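Kunitz-type serine protease inhibitor homolog calcicludine (Dendroaspis angusticeps, PDB 5YV7) probably blocks L-type calcium channels as a snake-venom toxin built on the Kunitz protease-inhibitor fold. Local coordinates at residues 1-5 with 6-10. Sequence-based numbering, arbitrary orientation.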
ATOM      1  N   TRP A   1     -19.387   0.683   1.124  1.00 37.52           N
ATOM      2  CA  TRP A   1     -18.122  -0.046   1.114  1.00 36.85           C
ATOM      3  C   TRP A   1     -17.147   0.463   2.172  1.00 38.09           C
ATOM      4  O   TRP A   1     -16.970   1.673   2.347  1.00 38.89           O
ATOM      5  CB  TRP A   1     -17.445   0.034  -0.260  1.00 35.30           C
ATOM      6  CG  TRP A   1     -16.022  -0.476  -0.224  1.00 36.84           C
ATOM      7  CD1 TRP A   1     -14.891   0.262   0.011  1.00 36.74           C
ATOM      8  CD2 TRP A   1     -15.583  -1.835  -0.397  1.00 35.98           C
ATOM      9  NE1 TRP A   1     -13.786  -0.549  -0.013  1.00 38.61           N
ATOM     10  CE2 TRP A   1     -14.178  -1.841  -0.257  1.00 40.69           C
ATOM     11  CE3 TRP A   1     -16.240  -3.043  -0.660  1.00 36.04           C
ATOM     12  CZ2 TRP A   1     -13.413  -3.013  -0.370  1.00 39.15           C
ATOM     13  CZ3 TRP A   1     -15.484  -4.207  -0.772  1.00 39.29           C
ATOM     14  CH2 TRP A   1     -14.082  -4.182  -0.630  1.00 38.60           C
ATOM     15  N   GLN A   2     -16.510  -0.480   2.866  1.00 35.32           N
ATOM     16  CA  GLN A   2     -15.391  -0.224   3.756  1.00 38.27           C
ATOM     17  C   GLN A   2     -14.198  -1.073   3.337  1.00 39.75           C
ATOM     18  O   GLN A   2     -14.369  -2.244   2.984  1.00 39.15           O
ATOM     19  CB  GLN A   2     -15.747  -0.540   5.217  1.00 37.39           C
ATOM     20  CG  GLN A   2     -16.944   0.212   5.749  1.00 35.05           C
ATOM     21  CD  GLN A   2     -17.332  -0.265   7.139  1.00 40.29           C
ATOM     22  OE1 GLN A   2     -17.711  -1.425   7.329  1.00 37.96           O
ATOM     23  NE2 GLN A   2     -17.232   0.630   8.123  1.00 37.43           N
ATOM     24  N   PRO A   3     -12.990  -0.518   3.352  1.00 40.72           N
ATOM     25  CA  PRO A   3     -11.798  -1.298   2.970  1.00 37.69           C
ATOM     26  C   PRO A   3     -11.432  -2.310   4.043  1.00 37.21           C
ATOM     27  O   PRO A   3     -11.770  -2.126   5.221  1.00 36.09           O
ATOM     28  CB  PRO A   3     -10.713  -0.224   2.829  1.00 34.96           C
ATOM     29  CG  PRO A   3     -11.138   0.848   3.753  1.00 37.84           C
ATOM     30  CD  PRO A   3     -12.655   0.879   3.676  1.00 38.03           C
ATOM     31  N   PRO A   4     -10.754  -3.392   3.665  1.00 38.87           N
ATOM     32  CA  PRO A   4     -10.217  -4.331   4.660  1.00 35.73           C
ATOM     33  C   PRO A   4      -9.117  -3.686   5.496  1.00 39.84           C
ATOM     34  O   PRO A   4      -8.577  -2.631   5.155  1.00 38.88           O
ATOM     35  CB  PRO A   4      -9.670  -5.481   3.812  1.00 37.27           C
ATOM     36  CG  PRO A   4      -9.364  -4.861   2.477  1.00 38.17           C
ATOM     37  CD  PRO A   4     -10.420  -3.791   2.286  1.00 40.88           C
ATOM     38  N   TRP A   5      -8.771  -4.374   6.595  1.00 37.00           N
ATOM     39  CA  TRP A   5      -7.966  -3.768   7.654  1.00 38.29           C
ATOM     40  C   TRP A   5      -6.587  -3.351   7.151  1.00 41.77           C
ATOM     41  O   TRP A   5      -6.060  -2.303   7.547  1.00 39.67           O
ATOM     42  CB  TRP A   5      -7.825  -4.738   8.832  1.00 36.82           C
ATOM     43  CG  TRP A   5      -6.944  -5.924   8.509  1.00 38.67           C
ATOM     44  CD1 TRP A   5      -7.330  -7.100   7.922  1.00 37.37           C
ATOM     45  CD2 TRP A   5      -5.526  -6.030   8.718  1.00 35.12           C
ATOM     46  NE1 TRP A   5      -6.248  -7.928   7.760  1.00 38.04           N
ATOM     47  CE2 TRP A   5      -5.127  -7.298   8.240  1.00 38.64           C
ATOM     48  CE3 TRP A   5      -4.556  -5.177   9.258  1.00 39.08           C
ATOM     49  CZ2 TRP A   5      -3.791  -7.740   8.295  1.00 39.91           C
ATOM     50  CZ3 TRP A   5      -3.215  -5.618   9.314  1.00 37.17           C
ATOM     51  CH2 TRP A   5      -2.853  -6.884   8.828  1.00 33.25           C
ATOM     52  N   TYR A   6      -5.972  -4.167   6.293  1.00 41.24           N
ATOM     53  CA  TYR A   6      -4.604  -3.876   5.903  1.00 40.71           C
ATOM     54  C   TYR A   6      -4.510  -2.623   5.047  1.00 42.04           C
ATOM     55  O   TYR A   6      -3.444  -1.999   5.006  1.00 41.87           O
ATOM     56  CB  TYR A   6      -3.989  -5.067   5.176  1.00 39.89           C
ATOM     57  CG  TYR A   6      -4.824  -5.667   4.072  1.00 41.24           C
ATOM     58  CD1 TYR A   6      -4.708  -5.212   2.766  1.00 40.96           C
ATOM     59  CD2 TYR A   6      -5.700  -6.719   4.329  1.00 39.72           C
ATOM     60  CE1 TYR A   6      -5.455  -5.771   1.746  1.00 39.61           C
ATOM     61  CE2 TYR A   6      -6.445  -7.289   3.318  1.00 37.17           C
ATOM     62  CZ  TYR A   6      -6.321  -6.812   2.025  1.00 42.45           C
ATOM     63  OH  TYR A   6      -7.063  -7.369   1.005  1.00 42.56           O
ATOM     64  N   CYS A   7      -5.609  -2.224   4.396  1.00 38.22           N
ATOM     65  CA  CYS A   7      -5.640  -0.979   3.639  1.00 39.79           C
ATOM     66  C   CYS A   7      -5.643   0.251   4.537  1.00 39.22           C
ATOM     67  O   CYS A   7      -5.449   1.365   4.038  1.00 39.82           O
ATOM     68  CB  CYS A   7      -6.863  -0.966   2.719  1.00 38.07           C
ATOM     69  SG  CYS A   7      -6.871  -2.346   1.556  1.00 43.57           S
ATOM     70  N   LYS A   8      -5.857   0.081   5.838  1.00 39.65           N
ATOM     71  CA  LYS A   8      -5.874   1.193   6.776  1.00 42.73           C
ATOM     72  C   LYS A   8      -4.566   1.342   7.540  1.00 42.25           C
ATOM     73  O   LYS A   8      -4.439   2.268   8.346  1.00 44.28           O
ATOM     74  CB  LYS A   8      -7.021   1.027   7.776  1.00 41.95           C
ATOM     75  CG  LYS A   8      -8.382   1.503   7.301  1.00 51.02           C
ATOM     76  CD  LYS A   8      -9.503   0.633   7.885  1.00 45.16           C
ATOM     77  CE  LYS A   8     -10.484   1.403   8.758  1.00 51.40           C
ATOM     78  NZ  LYS A   8     -11.657   0.519   9.158  1.00 49.47           N
ATOM     79  N   GLU A   9      -3.608   0.452   7.324  1.00 39.97           N
ATOM     80  CA  GLU A   9      -2.328   0.571   7.996  1.00 41.86           C
ATOM     81  C   GLU A   9      -1.540   1.742   7.412  1.00 41.53           C
ATOM     82  O   GLU A   9      -1.717   2.093   6.244  1.00 42.90           O
ATOM     83  CB  GLU A   9      -1.535  -0.720   7.855  1.00 41.61           C
ATOM     84  CG  GLU A   9      -2.199  -1.914   8.530  1.00 41.41           C
ATOM     85  CD  GLU A   9      -1.980  -1.908  10.024  1.00 45.49           C
ATOM     86  OE1 GLU A   9      -0.811  -2.079  10.451  1.00 54.24           O
ATOM     87  OE2 GLU A   9      -2.968  -1.721  10.766  1.00 43.20           O
ATOM     88  N   PRO A  10      -0.702   2.394   8.211  1.00 40.56           N
ATOM     89  CA  PRO A  10       0.095   3.508   7.678  1.00 37.81           C
ATOM     90  C   PRO A  10       1.125   3.006   6.674  1.00 41.20           C
ATOM     91  O   PRO A  10       1.571   1.856   6.726  1.00 38.32           O
ATOM     92  CB  PRO A  10       0.774   4.091   8.924  1.00 37.39           C
ATOM     93  CG  PRO A  10       0.880   2.895   9.866  1.00 36.48           C
ATOM     94  CD  PRO A  10      -0.398   2.113   9.629  1.00 39.03           C
TER
HETATM   95  O   HOH W   1      -5.473  -1.242  10.024  1.00 43.28           O
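Trp5 and Tyr6 meet as a T-shaped pair: the edge of the tyrosine ring is turned toward the indole face, the planes stand at 89°, and the centroid of the indole's five-membered ring lies 5.3 Å from that of the tyrosine. With chi1 at 70°, Trp5 CG sits between its own backbone N and carbonyl carbon, which carries the indole over the start of the next residue. There Tyr6 CB makes a CH-pi contact 3.9 Å from the centroid of the six-membered ring of Trp5, almost on the ring normal; tryptophan suits the place because its broad face takes both this methylene and the tyrosine edge. Pro4 adds a second contact of this kind, its CG resting over the face of the Tyr6 ring, 3.6 Å from Tyr6 CZ. Proline suits the place, since its rigid ring offers C-H groups to both the phenol and the half-cystine: the same CG touches Cys7 SG at 3.7 Å. Beside it, Pro3 CB packs on Cys7 CB. The aliphatic CG of Glu9 lies 3.9 Å from Trp5 CZ3.

Two backbone bonds, each from residue i+3 to i, wind the chain into a tight turn. Cys7 N reaches Pro4 O over 3.1 Å, and Lys8 N reaches Trp5 O over 2.9 Å with the straighter geometry, 156° at the hydrogen. Trp5 O also accepts from a water, which donates as well to Glu9 OE2 and so links the carboxylate to the turn; glutamate thus serves indole and water alike.

Inward, Cys7, small enough for a buried place, is bonded to Cys57 in helix 50-58 and packs on Phe25 of strand 20-26, while Tyr6 leans on Ala44 and Phe47. Such successive i+3 to i turns near the N-terminus, joined to the C-terminal helix by a disulfide, are characteristic of the Kunitz/BPTI fold.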